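Local coordinates for TlmII (Streptoalloteichus hindustanus, PDB 4HVM), which takes part in tallysomycin biosynthesis as a condensation-domain protein and probably binds phosphopantetheine, at residues 390-395 against 427-432. Residues are numbered along the deposited sequence; the frame is centred on the assembly and turned at random.
Sequences READLI and DMVIVL
The crossover between the two lobes of this condensation-type fold meets the C-terminal sheet where Ala392, in the short helix 391-394, rests on Val429 and Val431 of strand 427-434. Ala392 directs its methyl at the strand, and its CB lies 3.7 Å from Val429 CB. Both valine methyls flank that approach, with CG2 at 4.0 Å and CG1 at 4.2 Å from Ala392 CB, so the alanine methyl sits over the CB-H side of the valine, with a methyl branch to each side. Two residues on, Val431 turns toward the same helix and meets its backbone: CG2 comes to 3.8 Å from Ala392 O. With CG1 anti to the backbone N (chi1 -176°), CG2 is the branch that makes this touch. No hydrogen bond joins the two segments directly; strand 417-424 supplies the polar link, its Glu423 pairing through the backbone with Ala392 and through its N with Glu391 OE1. Glu391 OE2 reaches Tyr151, while Asp393 O is held by Arg107, so the helix is also tied to helices on the other lobe. Ile430 and Leu432, on the reverse side of the strand, pack against helix 445-459. A short helix laid on a sheet face through its one alanine illustrates how a chain leaving an edge strand of one lobe, here 385-388, closes onto the other, consistent with the latch-like crossover of condensation domains.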
ATOM      1  N   ARG A 390      -8.989 -12.313   5.443  1.00 25.84           N
ATOM      2  CA  ARG A 390      -9.879 -11.439   4.676  1.00 22.47           C
ATOM      3  C   ARG A 390      -9.172 -10.214   4.107  1.00 21.69           C
ATOM      4  O   ARG A 390      -9.695  -9.103   4.178  1.00 25.98           O
ATOM      5  CB  ARG A 390     -11.069 -10.998   5.537  1.00 27.17           C
ATOM      6  CG  ARG A 390     -11.973 -12.130   6.007  1.00 29.74           C
ATOM      7  CD  ARG A 390     -12.938 -12.579   4.917  1.00 36.36           C
ATOM      8  NE  ARG A 390     -13.845 -13.620   5.392  1.00 49.58           N
ATOM      9  CZ  ARG A 390     -15.012 -13.384   5.985  1.00 52.24           C
ATOM     10  NH1 ARG A 390     -15.422 -12.137   6.178  1.00 58.20           N
ATOM     11  NH2 ARG A 390     -15.771 -14.396   6.387  1.00 44.74           N
ATOM     12  N   GLU A 391      -7.980 -10.418   3.555  1.00 21.71           N
ATOM     13  CA  GLU A 391      -7.183  -9.314   3.028  1.00 26.37           C
ATOM     14  C   GLU A 391      -7.949  -8.489   1.995  1.00 32.49           C
ATOM     15  O   GLU A 391      -7.817  -7.268   1.945  1.00 44.40           O
ATOM     16  CB  GLU A 391      -5.873  -9.832   2.430  1.00 19.18           C
ATOM     17  CG  GLU A 391      -4.905  -8.734   2.016  1.00 19.84           C
ATOM     18  CD  GLU A 391      -3.604  -9.282   1.464  1.00 28.62           C
ATOM     19  OE1 GLU A 391      -3.648 -10.094   0.514  1.00 33.40           O
ATOM     20  OE2 GLU A 391      -2.533  -8.902   1.984  1.00 30.76           O
ATOM     21  N   ALA A 392      -8.762  -9.166   1.190  1.00 28.79           N
ATOM     22  CA  ALA A 392      -9.564  -8.510   0.162  1.00 26.12           C
ATOM     23  C   ALA A 392     -10.579  -7.529   0.743  1.00 32.92           C
ATOM     24  O   ALA A 392     -10.912  -6.524   0.115  1.00 41.07           O
ATOM     25  CB  ALA A 392     -10.267  -9.543  -0.691  1.00 29.21           C
ATOM     26  N   ASP A 393     -11.068  -7.829   1.941  1.00 33.61           N
ATOM     27  CA  ASP A 393     -12.085  -7.001   2.581  1.00 33.68           C
ATOM     28  C   ASP A 393     -11.471  -5.914   3.463  1.00 33.48           C
ATOM     29  O   ASP A 393     -12.104  -4.896   3.740  1.00 39.73           O
ATOM     30  CB  ASP A 393     -13.056  -7.863   3.396  1.00 33.58           C
ATOM     31  CG  ASP A 393     -13.916  -8.758   2.521  1.00 43.46           C
ATOM     32  OD1 ASP A 393     -14.181  -8.381   1.356  1.00 46.26           O
ATOM     33  OD2 ASP A 393     -14.334  -9.833   3.003  1.00 45.18           O
ATOM     34  N   LEU A 394     -10.233  -6.128   3.899  1.00 30.55           N
ATOM     35  CA  LEU A 394      -9.554  -5.160   4.748  1.00 17.86           C
ATOM     36  C   LEU A 394      -8.876  -4.075   3.923  1.00 27.67           C
ATOM     37  O   LEU A 394      -8.593  -2.993   4.428  1.00 29.82           O
ATOM     38  CB  LEU A 394      -8.544  -5.849   5.663  1.00 18.14           C
ATOM     39  CG  LEU A 394      -9.145  -6.615   6.836  1.00 18.83           C
ATOM     40  CD1 LEU A 394      -8.070  -7.368   7.601  1.00 19.23           C
ATOM     41  CD2 LEU A 394      -9.888  -5.660   7.755  1.00 18.81           C
ATOM     42  N   ILE A 395      -8.611  -4.369   2.653  1.00 25.71           N
ATOM     43  CA  ILE A 395      -8.071  -3.367   1.740  1.00 31.64           C
ATOM     44  C   ILE A 395      -9.132  -2.322   1.405  1.00 47.84           C
ATOM     45  O   ILE A 395     -10.127  -2.622   0.743  1.00 48.66           O
ATOM     46  CB  ILE A 395      -7.553  -4.000   0.435  1.00 16.60           C
ATOM     47  CG1 ILE A 395      -6.281  -4.799   0.706  1.00 16.73           C
ATOM     48  CG2 ILE A 395      -7.266  -2.930  -0.597  1.00 22.48           C
ATOM     49  CD1 ILE A 395      -5.745  -5.514  -0.510  1.00 51.72           C
ATOM     50  N   ASP A 427      -7.669 -17.683  -3.492  1.00 30.54           N
ATOM     51  CA  ASP A 427      -7.971 -16.835  -4.640  1.00 27.57           C
ATOM     52  C   ASP A 427      -7.461 -15.413  -4.432  1.00 18.71           C
ATOM     53  O   ASP A 427      -7.153 -15.014  -3.310  1.00 26.13           O
ATOM     54  CB  ASP A 427      -9.479 -16.801  -4.897  1.00 30.90           C
ATOM     55  CG  ASP A 427     -10.051 -18.172  -5.196  1.00 47.80           C
ATOM     56  OD1 ASP A 427      -9.333 -18.995  -5.804  1.00 54.61           O
ATOM     57  OD2 ASP A 427     -11.217 -18.426  -4.822  1.00 52.63           O
HETATM   58  N   MSE A 428      -7.371 -14.657  -5.520  1.00 17.74           N
HETATM   59  CA  MSE A 428      -7.035 -13.243  -5.454  1.00 27.15           C
HETATM   60  C   MSE A 428      -8.260 -12.437  -5.856  1.00 26.66           C
HETATM   61  O   MSE A 428      -8.958 -12.792  -6.808  1.00 28.30           O
HETATM   62  CB  MSE A 428      -5.871 -12.925  -6.394  1.00 25.64           C
HETATM   63  CG  MSE A 428      -4.567 -13.599  -6.012  1.00 29.73           C
HETATM   64 SE   MSE A 428      -3.876 -12.909  -4.324  0.65 40.86          SE
HETATM   65  CE  MSE A 428      -2.757 -11.451  -4.980  1.00 39.69           C
ATOM     66  N   VAL A 429      -8.532 -11.361  -5.127  1.00 18.99           N
ATOM     67  CA  VAL A 429      -9.671 -10.511  -5.441  1.00 15.26           C
ATOM     68  C   VAL A 429      -9.215  -9.124  -5.865  1.00 24.56           C
ATOM     69  O   VAL A 429      -8.510  -8.439  -5.124  1.00 27.86           O
ATOM     70  CB  VAL A 429     -10.639 -10.396  -4.252  1.00 17.53           C
ATOM     71  CG1 VAL A 429     -11.761  -9.414  -4.564  1.00 15.15           C
ATOM     72  CG2 VAL A 429     -11.205 -11.754  -3.908  1.00 16.28           C
ATOM     73  N   ILE A 430      -9.612  -8.721  -7.066  1.00 19.96           N
ATOM     74  CA  ILE A 430      -9.306  -7.390  -7.571  1.00 21.44           C
ATOM     75  C   ILE A 430     -10.373  -6.385  -7.136  1.00 24.46           C
ATOM     76  O   ILE A 430     -11.528  -6.475  -7.548  1.00 31.36           O
ATOM     77  CB  ILE A 430      -9.200  -7.389  -9.105  1.00 14.10           C
ATOM     78  CG1 ILE A 430      -8.085  -8.332  -9.558  1.00 14.27           C
ATOM     79  CG2 ILE A 430      -8.947  -5.988  -9.616  1.00 14.08           C
ATOM     80  CD1 ILE A 430      -7.941  -8.432 -11.064  1.00 14.36           C
ATOM     81  N   VAL A 431      -9.986  -5.433  -6.293  1.00 19.49           N
ATOM     82  CA  VAL A 431     -10.925  -4.426  -5.813  1.00 16.09           C
ATOM     83  C   VAL A 431     -10.773  -3.124  -6.596  1.00 18.79           C
ATOM     84  O   VAL A 431      -9.711  -2.502  -6.587  1.00 23.48           O
ATOM     85  CB  VAL A 431     -10.746  -4.146  -4.313  1.00 14.38           C
ATOM     86  CG1 VAL A 431     -11.800  -3.168  -3.836  1.00 14.57           C
ATOM     87  CG2 VAL A 431     -10.822  -5.438  -3.517  1.00 14.55           C
ATOM     88  N   LEU A 432     -11.845  -2.716  -7.270  1.00 17.90           N
ATOM     89  CA  LEU A 432     -11.804  -1.545  -8.145  1.00 14.86           C
ATOM     90  C   LEU A 432     -12.601  -0.385  -7.572  1.00 23.65           C
ATOM     91  O   LEU A 432     -13.771  -0.539  -7.227  1.00 30.06           O
ATOM     92  CB  LEU A 432     -12.344  -1.894  -9.532  1.00 15.09           C
ATOM     93  CG  LEU A 432     -12.542  -0.733 -10.505  1.00 26.40           C
ATOM     94  CD1 LEU A 432     -11.205  -0.154 -10.933  1.00 32.27           C
ATOM     95  CD2 LEU A 432     -13.352  -1.177 -11.715  1.00 29.01           C
TER